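Local atomic coordinates of arginyl-trna synthetase (Thermus thermophilus, PDB entry 1IQ0), a protein that probably catalyses the ATP-dependent attachment of L-arginine to tRNA(Arg), as a monomeric class I aminoacyl-tRNA synthetase. Residues M436-V447 against L584-M592; E158-L168 against F179-D190. All blocks are in the same frame, centred on the assembly; numbering follows the deposited sequence.

Interaction 1: M436-V447 against L584-M592; sequences MVALGAIRFSMV and LGIPAPEVM
Ile586 packs against the helix 436-447 where that helix offers no side chain at all: its CG2 lies 3.6 Å from Gly440 CA. The absence of a beta carbon at Gly440 lets this methyl sit close to the helix backbone. The other branch of Ile586 runs along the helix. With CG1 anti to the carbonyl carbon (chi1 -60°), it meets Arg443 CB, and its tip CD1 reaches Phe444 CB at 3.7 Å, close to the plane of the ring and at its edge. Leu584 CD1 comes to the same ring obliquely, 4.1 Å from Phe444 CD1, and both residues continue onto helix 525-544. The example illustrates how a C-terminal tail can join two domains, since the helix belongs to the class I catalytic family region and the tail to the DALR anticodon-binding region. Gly585, at positive phi, is the C-prime residue of the Schellman motif that ends helix 562-583, from which the chain goes on in extended form along the helix 436-447. Beside it the bent side chain of Arg443 brings its guanidinium under Leu584 O and Gly585 CA, which lie over one face, while NH2 forms a salt bridge with Asp130 of helix 120-138. Toward the chain terminus the contact comes partly into solvent, though Met436 and the prolines still fit closely. Pro587 CG rests 3.7 Å from Met436 CB, and the extended Met436 carries SD past Pro589, 3.8 Å from its CG. Farther along the packing thins, and Met592 touches the helix through its methyl alone, CE lying 3.8 Å from Val437 CG2.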
loop_
_atom_site.group_PDB
_atom_site.type_symbol
_atom_site.label_atom_id
_atom_site.label_comp_id
_atom_site.label_asym_id
_atom_site.label_seq_id
_atom_site.Cartn_x
_atom_site.Cartn_y
_atom_site.Cartn_z
ATOM N N MET A 436 13.899 4.378 -14.017
ATOM C CA MET A 436 13.617 4.842 -12.667
ATOM C C MET A 436 12.603 5.966 -12.650
ATOM O O MET A 436 11.704 5.984 -11.807
ATOM C CB MET A 436 14.904 5.304 -11.982
ATOM C CG MET A 436 15.867 4.176 -11.692
ATOM S SD MET A 436 17.197 4.656 -10.579
ATOM C CE MET A 436 18.133 3.117 -10.520
ATOM N N VAL A 437 12.748 6.908 -13.578
ATOM C CA VAL A 437 11.831 8.037 -13.655
ATOM C C VAL A 437 10.421 7.597 -14.053
ATOM O O VAL A 437 9.437 8.055 -13.470
ATOM C CB VAL A 437 12.349 9.095 -14.653
ATOM C CG1 VAL A 437 11.355 10.230 -14.784
ATOM C CG2 VAL A 437 13.694 9.625 -14.176
ATOM N N ALA A 438 10.323 6.707 -15.038
ATOM C CA ALA A 438 9.025 6.213 -15.489
ATOM C C ALA A 438 8.346 5.432 -14.361
ATOM O O ALA A 438 7.153 5.602 -14.111
ATOM C CB ALA A 438 9.196 5.321 -16.715
ATOM N N LEU A 439 9.118 4.584 -13.684
ATOM C CA LEU A 439 8.606 3.779 -12.577
ATOM C C LEU A 439 8.146 4.675 -11.431
ATOM O O LEU A 439 7.112 4.421 -10.802
ATOM C CB LEU A 439 9.691 2.819 -12.065
ATOM C CG LEU A 439 9.306 1.937 -10.870
ATOM C CD1 LEU A 439 8.139 1.035 -11.253
ATOM C CD2 LEU A 439 10.501 1.105 -10.438
ATOM N N GLY A 440 8.927 5.721 -11.165
ATOM C CA GLY A 440 8.600 6.654 -10.100
ATOM C C GLY A 440 7.338 7.437 -10.404
ATOM O O GLY A 440 6.524 7.703 -9.515
ATOM N N ALA A 441 7.173 7.817 -11.667
ATOM C CA ALA A 441 5.997 8.565 -12.080
ATOM C C ALA A 441 4.752 7.702 -11.880
ATOM O O ALA A 441 3.747 8.152 -11.333
ATOM C CB ALA A 441 6.127 8.959 -13.539
ATOM N N ILE A 442 4.840 6.455 -12.323
ATOM C CA ILE A 442 3.733 5.512 -12.214
ATOM C C ILE A 442 3.408 5.111 -10.769
ATOM O O ILE A 442 2.262 5.256 -10.325
ATOM C CB ILE A 442 4.028 4.254 -13.076
ATOM C CG1 ILE A 442 4.057 4.665 -14.551
ATOM C CG2 ILE A 442 2.970 3.169 -12.823
ATOM C CD1 ILE A 442 4.522 3.580 -15.495
ATOM N N ARG A 443 4.402 4.628 -10.030
ATOM C CA ARG A 443 4.172 4.225 -8.640
ATOM C C ARG A 443 3.674 5.368 -7.767
ATOM O O ARG A 443 2.814 5.166 -6.902
ATOM C CB ARG A 443 5.442 3.633 -8.021
ATOM C CG ARG A 443 5.828 2.280 -8.581
ATOM C CD ARG A 443 4.715 1.253 -8.407
ATOM N NE ARG A 443 4.851 0.426 -7.208
ATOM C CZ ARG A 443 4.519 0.803 -5.982
ATOM N NH1 ARG A 443 4.017 2.024 -5.758
ATOM N NH2 ARG A 443 4.672 -0.046 -4.978
ATOM N N PHE A 444 4.191 6.574 -7.988
ATOM C CA PHE A 444 3.754 7.712 -7.177
ATOM C C PHE A 444 2.337 8.140 -7.534
ATOM O O PHE A 444 1.533 8.444 -6.658
ATOM C CB PHE A 444 4.692 8.916 -7.340
ATOM C CG PHE A 444 4.504 9.958 -6.272
ATOM C CD1 PHE A 444 5.112 9.813 -5.031
ATOM C CD2 PHE A 444 3.659 11.044 -6.478
ATOM C CE1 PHE A 444 4.881 10.733 -4.006
ATOM C CE2 PHE A 444 3.419 11.966 -5.464
ATOM C CZ PHE A 444 4.030 11.809 -4.225
ATOM N N SER A 445 2.033 8.182 -8.826
ATOM C CA SER A 445 0.693 8.562 -9.270
ATOM C C SER A 445 -0.374 7.611 -8.701
ATOM O O SER A 445 -1.413 8.039 -8.205
ATOM C CB SER A 445 0.628 8.537 -10.799
ATOM O OG SER A 445 -0.707 8.703 -11.252
ATOM N N MET A 446 -0.109 6.316 -8.779
ATOM C CA MET A 446 -1.050 5.309 -8.290
ATOM C C MET A 446 -1.333 5.355 -6.793
ATOM O O MET A 446 -2.352 4.836 -6.333
ATOM C CB MET A 446 -0.547 3.914 -8.663
ATOM C CG MET A 446 -0.614 3.608 -10.158
ATOM S SD MET A 446 -2.319 3.794 -10.754
ATOM C CE MET A 446 -2.236 5.471 -11.456
ATOM N N VAL A 447 -0.463 6.001 -6.024
ATOM C CA VAL A 447 -0.673 6.021 -4.585
ATOM C C VAL A 447 -0.818 7.385 -3.889
ATOM O O VAL A 447 -1.161 7.445 -2.709
ATOM C CB VAL A 447 0.455 5.189 -3.900
ATOM C CG1 VAL A 447 1.740 6.016 -3.774
ATOM C CG2 VAL A 447 -0.016 4.693 -2.571
ATOM N N LEU A 584 7.366 3.339 -1.162
ATOM C CA LEU A 584 6.315 3.456 -2.167
ATOM C C LEU A 584 6.806 2.744 -3.431
ATOM O O LEU A 584 6.253 2.914 -4.516
ATOM C CB LEU A 584 6.027 4.930 -2.476
ATOM C CG LEU A 584 5.675 5.856 -1.296
ATOM C CD1 LEU A 584 5.359 7.240 -1.856
ATOM C CD2 LEU A 584 4.478 5.324 -0.498
ATOM N N GLY A 585 7.862 1.953 -3.272
ATOM C CA GLY A 585 8.417 1.206 -4.391
ATOM C C GLY A 585 9.097 2.059 -5.449
ATOM O O GLY A 585 9.277 1.623 -6.584
ATOM N N ILE A 586 9.495 3.270 -5.075
ATOM C CA ILE A 586 10.129 4.180 -6.017
ATOM C C ILE A 586 11.642 4.305 -5.807
ATOM O O ILE A 586 12.106 4.563 -4.701
ATOM C CB ILE A 586 9.476 5.577 -5.911
ATOM C CG1 ILE A 586 7.980 5.459 -6.226
ATOM C CG2 ILE A 586 10.164 6.559 -6.856
ATOM C CD1 ILE A 586 7.171 6.673 -5.857
ATOM N N PRO A 587 12.434 4.096 -6.870
ATOM C CA PRO A 587 13.887 4.210 -6.733
ATOM C C PRO A 587 14.311 5.681 -6.595
ATOM O O PRO A 587 13.577 6.587 -6.995
ATOM C CB PRO A 587 14.404 3.549 -8.008
ATOM C CG PRO A 587 13.312 3.833 -8.996
ATOM C CD PRO A 587 12.068 3.566 -8.195
ATOM N N ALA A 588 15.487 5.912 -6.018
ATOM C CA ALA A 588 15.982 7.269 -5.801
ATOM C C ALA A 588 17.262 7.559 -6.573
ATOM O O ALA A 588 18.357 7.364 -6.059
ATOM C CB ALA A 588 16.215 7.497 -4.317
ATOM N N PRO A 589 17.134 8.042 -7.819
ATOM C CA PRO A 589 18.273 8.370 -8.685
ATOM C C PRO A 589 19.208 9.381 -8.026
ATOM O O PRO A 589 18.754 10.394 -7.493
ATOM C CB PRO A 589 17.605 8.951 -9.931
ATOM C CG PRO A 589 16.256 8.310 -9.939
ATOM C CD PRO A 589 15.862 8.358 -8.492
ATOM N N GLU A 590 20.508 9.103 -8.056
ATOM C CA GLU A 590 21.489 10.012 -7.466
ATOM C C GLU A 590 21.810 11.126 -8.453
ATOM O O GLU A 590 22.046 12.271 -8.061
ATOM C CB GLU A 590 22.781 9.270 -7.118
ATOM C CG GLU A 590 22.605 8.086 -6.185
ATOM C CD GLU A 590 23.933 7.507 -5.730
ATOM O OE1 GLU A 590 24.880 7.483 -6.542
ATOM O OE2 GLU A 590 24.028 7.067 -4.564
ATOM N N VAL A 591 21.813 10.781 -9.738
ATOM C CA VAL A 591 22.118 11.741 -10.790
ATOM C C VAL A 591 20.928 11.974 -11.721
ATOM O O VAL A 591 20.393 11.033 -12.308
ATOM C CB VAL A 591 23.318 11.263 -11.636
ATOM C CG1 VAL A 591 23.702 12.334 -12.655
ATOM C CG2 VAL A 591 24.492 10.930 -10.728
ATOM N N MET A 592 20.527 13.235 -11.863
ATOM C CA MET A 592 19.403 13.590 -12.726
ATOM C C MET A 592 19.624 14.947 -13.383
ATOM O O MET A 592 19.981 15.916 -12.715
ATOM C CB MET A 592 18.101 13.618 -11.917
ATOM C CG MET A 592 17.711 12.265 -11.329
ATOM S SD MET A 592 16.190 12.320 -10.366
ATOM C CE MET A 592 14.971 12.140 -11.662
#

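Interaction 2: E158-L168 against F179-D190; sequences ETLFALRHYGL and FAGRAYVRLHQD
Tyr166 OH donates a 2.7 Å hydrogen bond to Asp190 OD2, arriving on the anti lone pair of that carboxylate oxygen, while the other oxygen, OD1, accepts the backbone N-H of Glu192. The bond lies at one end of a nearly perpendicular helix-helix packing: the axes of the segments 158-165 and 179-189 cross at 86° and approach to 8.1 Å. Small residues permit this closeness, because Ala162 CB sits 3.4 Å from Ala183 O and also touches Leu187 CB. Tyr166 follows the last turn of its helix, just ahead of Gly167, whose positive phi completes a Schellman motif. Its CG stands anti to the carbonyl carbon (chi1 -64°), and the ring is sandwiched, with His165 ND1 toward the rim of one face and Arg186 CD over the other. That methylene makes a CH-pi contact 3.5 Å from the centroid of the Tyr166 ring, and the guanidinium beyond it is tilted 32° from the ring plane. A leucine in place of Tyr166 would probably leave Asp190 OD2 without its hydroxyl partner and the Arg186 chain without a flat surface to lie on, freer to turn. Farther along the crossing, Leu163 and Leu168 converge on Ala183: CD2 of the one and CD1 of the other each approach Ala183 CB, and Leu163 CD2 also meets Phe179 CE2. Leu187 spreads its two methyls, CD1 reaching the edge of the Phe161 ring and CD2 lying against Glu158 CB. Glu158 itself turns OE2 to the hydroxyl of Tyr193, and Tyr184 OH binds Gln155. One residue on from Glu158, Thr159 CG2 lies obliquely to the Tyr184 ring, 3.3 Å from its CD1.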
loop_
_atom_site.group_PDB
_atom_site.type_symbol
_atom_site.label_atom_id
_atom_site.label_comp_id
_atom_site.label_asym_id
_atom_site.label_seq_id
_atom_site.Cartn_x
_atom_site.Cartn_y
_atom_site.Cartn_z
ATOM N N GLU A 158 -11.724 -19.537 -21.041
ATOM C CA GLU A 158 -12.010 -18.897 -22.315
ATOM C C GLU A 158 -10.774 -18.643 -23.150
ATOM O O GLU A 158 -10.806 -18.851 -24.361
ATOM C CB GLU A 158 -12.769 -17.588 -22.119
ATOM C CG GLU A 158 -14.131 -17.773 -21.505
ATOM C CD GLU A 158 -15.003 -16.544 -21.638
ATOM O OE1 GLU A 158 -14.505 -15.419 -21.417
ATOM O OE2 GLU A 158 -16.196 -16.704 -21.957
ATOM N N THR A 159 -9.677 -18.210 -22.529
ATOM C CA THR A 159 -8.493 -17.948 -23.333
ATOM C C THR A 159 -7.862 -19.247 -23.807
ATOM O O THR A 159 -7.437 -19.338 -24.955
ATOM C CB THR A 159 -7.428 -17.100 -22.588
ATOM O OG1 THR A 159 -6.780 -17.893 -21.591
ATOM C CG2 THR A 159 -8.071 -15.910 -21.937
ATOM N N LEU A 160 -7.798 -20.251 -22.936
ATOM C CA LEU A 160 -7.217 -21.530 -23.335
ATOM C C LEU A 160 -8.050 -22.149 -24.463
ATOM O O LEU A 160 -7.510 -22.772 -25.371
ATOM C CB LEU A 160 -7.136 -22.487 -22.143
ATOM C CG LEU A 160 -6.183 -22.026 -21.033
ATOM C CD1 LEU A 160 -6.085 -23.093 -19.935
ATOM C CD2 LEU A 160 -4.814 -21.762 -21.638
ATOM N N PHE A 161 -9.365 -21.972 -24.399
ATOM C CA PHE A 161 -10.233 -22.491 -25.445
ATOM C C PHE A 161 -9.945 -21.745 -26.754
ATOM O O PHE A 161 -9.775 -22.364 -27.808
ATOM C CB PHE A 161 -11.705 -22.295 -25.080
ATOM C CG PHE A 161 -12.641 -22.534 -26.231
ATOM C CD1 PHE A 161 -12.861 -23.824 -26.709
ATOM C CD2 PHE A 161 -13.255 -21.463 -26.874
ATOM C CE1 PHE A 161 -13.675 -24.046 -27.817
ATOM C CE2 PHE A 161 -14.073 -21.672 -27.982
ATOM C CZ PHE A 161 -14.284 -22.970 -28.455
ATOM N N ALA A 162 -9.888 -20.415 -26.675
ATOM C CA ALA A 162 -9.625 -19.581 -27.845
ATOM C C ALA A 162 -8.307 -19.935 -28.543
ATOM O O ALA A 162 -8.246 -19.995 -29.769
ATOM C CB ALA A 162 -9.622 -18.107 -27.447
ATOM N N LEU A 163 -7.255 -20.155 -27.763
ATOM C CA LEU A 163 -5.956 -20.502 -28.324
ATOM C C LEU A 163 -6.035 -21.763 -29.182
ATOM O O LEU A 163 -5.415 -21.846 -30.237
ATOM C CB LEU A 163 -4.931 -20.706 -27.202
ATOM C CG LEU A 163 -4.483 -19.411 -26.520
ATOM C CD1 LEU A 163 -3.699 -19.726 -25.244
ATOM C CD2 LEU A 163 -3.634 -18.603 -27.493
ATOM N N ARG A 164 -6.806 -22.741 -28.727
ATOM C CA ARG A 164 -6.955 -23.996 -29.455
ATOM C C ARG A 164 -7.945 -23.855 -30.611
ATOM O O ARG A 164 -7.636 -24.204 -31.746
ATOM C CB ARG A 164 -7.432 -25.085 -28.493
ATOM C CG ARG A 164 -7.196 -26.503 -28.966
ATOM C CD ARG A 164 -7.666 -27.486 -27.907
ATOM N NE ARG A 164 -7.190 -28.844 -28.148
ATOM C CZ ARG A 164 -5.913 -29.211 -28.110
ATOM N NH1 ARG A 164 -4.971 -28.317 -27.839
ATOM N NH2 ARG A 164 -5.578 -30.475 -28.335
ATOM N N HIS A 165 -9.128 -23.326 -30.306
ATOM C CA HIS A 165 -10.194 -23.145 -31.285
ATOM C C HIS A 165 -9.756 -22.401 -32.538
ATOM O O HIS A 165 -10.140 -22.772 -33.647
ATOM C CB HIS A 165 -11.378 -22.414 -30.643
ATOM C CG HIS A 165 -12.559 -22.261 -31.551
ATOM N ND1 HIS A 165 -12.942 -21.045 -32.080
ATOM C CD2 HIS A 165 -13.442 -23.171 -32.027
ATOM C CE1 HIS A 165 -14.009 -21.214 -32.841
ATOM N NE2 HIS A 165 -14.333 -22.494 -32.825
ATOM N N TYR A 166 -8.962 -21.351 -32.364
ATOM C CA TYR A 166 -8.493 -20.573 -33.502
ATOM C C TYR A 166 -7.185 -21.111 -34.059
ATOM O O TYR A 166 -6.649 -20.572 -35.024
ATOM C CB TYR A 166 -8.341 -19.101 -33.108
ATOM C CG TYR A 166 -9.659 -18.466 -32.737
ATOM C CD1 TYR A 166 -9.927 -18.088 -31.419
ATOM C CD2 TYR A 166 -10.664 -18.297 -33.693
ATOM C CE1 TYR A 166 -11.166 -17.559 -31.060
ATOM C CE2 TYR A 166 -11.911 -17.770 -33.348
ATOM C CZ TYR A 166 -12.155 -17.405 -32.026
ATOM O OH TYR A 166 -13.386 -16.909 -31.669
ATOM N N GLY A 167 -6.686 -22.182 -33.452
ATOM C CA GLY A 167 -5.446 -22.782 -33.908
ATOM C C GLY A 167 -4.326 -21.770 -33.954
ATOM O O GLY A 167 -3.654 -21.612 -34.976
ATOM N N LEU A 168 -4.130 -21.076 -32.837
ATOM C CA LEU A 168 -3.090 -20.063 -32.736
ATOM C C LEU A 168 -1.821 -20.660 -32.143
ATOM O O LEU A 168 -1.873 -21.430 -31.187
ATOM C CB LEU A 168 -3.580 -18.905 -31.867
ATOM C CG LEU A 168 -4.878 -18.256 -32.348
ATOM C CD1 LEU A 168 -5.319 -17.192 -31.352
ATOM C CD2 LEU A 168 -4.665 -17.651 -33.731
ATOM N N PHE A 179 -0.129 -12.499 -26.242
ATOM C CA PHE A 179 -0.525 -13.483 -27.244
ATOM C C PHE A 179 -1.852 -14.111 -26.781
ATOM O O PHE A 179 -2.797 -14.244 -27.563
ATOM C CB PHE A 179 0.576 -14.548 -27.351
ATOM C CG PHE A 179 0.165 -15.794 -28.077
ATOM C CD1 PHE A 179 -0.241 -15.745 -29.409
ATOM C CD2 PHE A 179 0.219 -17.028 -27.437
ATOM C CE1 PHE A 179 -0.584 -16.907 -30.091
ATOM C CE2 PHE A 179 -0.122 -18.199 -28.110
ATOM C CZ PHE A 179 -0.526 -18.139 -29.444
ATOM N N ALA A 180 -1.924 -14.465 -25.496
ATOM C CA ALA A 180 -3.140 -15.057 -24.933
ATOM C C ALA A 180 -4.281 -14.049 -24.974
ATOM O O ALA A 180 -5.418 -14.397 -25.297
ATOM C CB ALA A 180 -2.895 -15.504 -23.491
ATOM N N GLY A 181 -3.974 -12.796 -24.646
ATOM C CA GLY A 181 -4.997 -11.764 -24.650
ATOM C C GLY A 181 -5.604 -11.549 -26.028
ATOM O O GLY A 181 -6.798 -11.272 -26.159
ATOM N N ARG A 182 -4.781 -11.664 -27.063
ATOM C CA ARG A 182 -5.263 -11.486 -28.429
ATOM C C ARG A 182 -6.309 -12.575 -28.729
ATOM O O ARG A 182 -7.379 -12.297 -29.277
ATOM C CB ARG A 182 -4.082 -11.559 -29.407
ATOM C CG ARG A 182 -3.983 -10.351 -30.334
ATOM C CD ARG A 182 -2.537 -9.905 -30.610
ATOM N NE ARG A 182 -1.621 -11.011 -30.877
ATOM C CZ ARG A 182 -1.814 -11.954 -31.795
ATOM N NH1 ARG A 182 -2.906 -11.944 -32.554
ATOM N NH2 ARG A 182 -0.908 -12.911 -31.954
ATOM N N ALA A 183 -6.000 -13.807 -28.340
ATOM C CA ALA A 183 -6.914 -14.922 -28.541
ATOM C C ALA A 183 -8.204 -14.654 -27.767
ATOM O O ALA A 183 -9.302 -14.842 -28.287
ATOM C CB ALA A 183 -6.272 -16.220 -28.060
ATOM N N TYR A 184 -8.073 -14.199 -26.523
ATOM C CA TYR A 184 -9.251 -13.911 -25.718
ATOM C C TYR A 184 -10.100 -12.864 -26.430
ATOM O O TYR A 184 -11.318 -13.001 -26.522
ATOM C CB TYR A 184 -8.847 -13.385 -24.337
ATOM C CG TYR A 184 -10.016 -13.026 -23.440
ATOM C CD1 TYR A 184 -10.638 -13.991 -22.651
ATOM C CD2 TYR A 184 -10.499 -11.716 -23.380
ATOM C CE1 TYR A 184 -11.708 -13.663 -21.818
ATOM C CE2 TYR A 184 -11.575 -11.379 -22.550
ATOM C CZ TYR A 184 -12.169 -12.363 -21.773
ATOM O OH TYR A 184 -13.228 -12.052 -20.955
ATOM N N VAL A 185 -9.455 -11.816 -26.931
ATOM C CA VAL A 185 -10.177 -10.756 -27.629
ATOM C C VAL A 185 -10.863 -11.255 -28.901
ATOM O O VAL A 185 -11.976 -10.832 -29.205
ATOM C CB VAL A 185 -9.244 -9.566 -27.998
ATOM C CG1 VAL A 185 -9.970 -8.599 -28.950
ATOM C CG2 VAL A 185 -8.825 -8.822 -26.730
ATOM N N ARG A 186 -10.213 -12.142 -29.652
ATOM C CA ARG A 186 -10.850 -12.639 -30.863
ATOM C C ARG A 186 -12.113 -13.415 -30.493
ATOM O O ARG A 186 -13.164 -13.232 -31.110
ATOM C CB ARG A 186 -9.924 -13.545 -31.680
ATOM C CG ARG A 186 -10.317 -13.518 -33.152
ATOM C CD ARG A 186 -10.222 -14.849 -33.865
ATOM N NE ARG A 186 -8.862 -15.181 -34.263
ATOM C CZ ARG A 186 -8.568 -15.999 -35.268
ATOM N NH1 ARG A 186 -9.542 -16.555 -35.977
ATOM N NH2 ARG A 186 -7.303 -16.271 -35.560
ATOM N N LEU A 187 -12.010 -14.265 -29.474
ATOM C CA LEU A 187 -13.154 -15.053 -29.024
ATOM C C LEU A 187 -14.368 -14.177 -28.729
ATOM O O LEU A 187 -15.478 -14.477 -29.175
ATOM C CB LEU A 187 -12.801 -15.860 -27.766
ATOM C CG LEU A 187 -13.966 -16.659 -27.158
ATOM C CD1 LEU A 187 -14.420 -17.727 -28.145
ATOM C CD2 LEU A 187 -13.540 -17.305 -25.838
ATOM N N HIS A 188 -14.164 -13.096 -27.979
ATOM C CA HIS A 188 -15.272 -12.207 -27.629
ATOM C C HIS A 188 -15.771 -11.298 -28.747
ATOM O O HIS A 188 -16.761 -10.590 -28.575
ATOM C CB HIS A 188 -14.919 -11.358 -26.407
ATOM C CG HIS A 188 -15.202 -12.044 -25.109
ATOM N ND1 HIS A 188 -14.359 -12.991 -24.567
ATOM C CD2 HIS A 188 -16.272 -11.978 -24.283
ATOM C CE1 HIS A 188 -14.899 -13.477 -23.465
ATOM N NE2 HIS A 188 -16.059 -12.879 -23.271
ATOM N N GLN A 189 -15.086 -11.306 -29.884
ATOM C CA GLN A 189 -15.516 -10.495 -31.017
ATOM C C GLN A 189 -16.134 -11.447 -32.030
ATOM O O GLN A 189 -16.707 -11.023 -33.034
ATOM C CB GLN A 189 -14.329 -9.768 -31.661
ATOM C CG GLN A 189 -13.657 -8.741 -30.769
ATOM C CD GLN A 189 -12.570 -7.964 -31.491
ATOM O OE1 GLN A 189 -11.737 -8.540 -32.190
ATOM N NE2 GLN A 189 -12.569 -6.649 -31.317
ATOM N N ASP A 190 -16.014 -12.743 -31.751
ATOM C CA ASP A 190 -16.542 -13.763 -32.644
ATOM C C ASP A 190 -18.068 -13.716 -32.684
ATOM O O ASP A 190 -18.731 -13.769 -31.645
ATOM C CB ASP A 190 -16.075 -15.146 -32.198
ATOM C CG ASP A 190 -16.294 -16.200 -33.262
ATOM O OD1 ASP A 190 -17.363 -16.170 -33.909
ATOM O OD2 ASP A 190 -15.403 -17.060 -33.448
#

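Overall arrangement
The two contacts come one after the other along the chain and illustrate two scales of organisation. Interaction 2 joins helices 154-165 and 176-189, its segments only 11 residues apart, in the part of the catalytic region that follows strand 141-149 of the mixed sheet; it is a local contact, about 34 Å from the centre of the chain. Interaction 1 brings together segments 137 residues apart, pairing helix 430-448 with the tail after helix 562-583, and is more central and more buried. The centres of interaction 1 and interaction 2 lie about 35 Å apart, and the nearest atoms of interactions 1 and 2 are about 20 Å apart. One contact thus lies within an outlying part of the catalytic region, whereas the other joins that region to the anticodon-binding one.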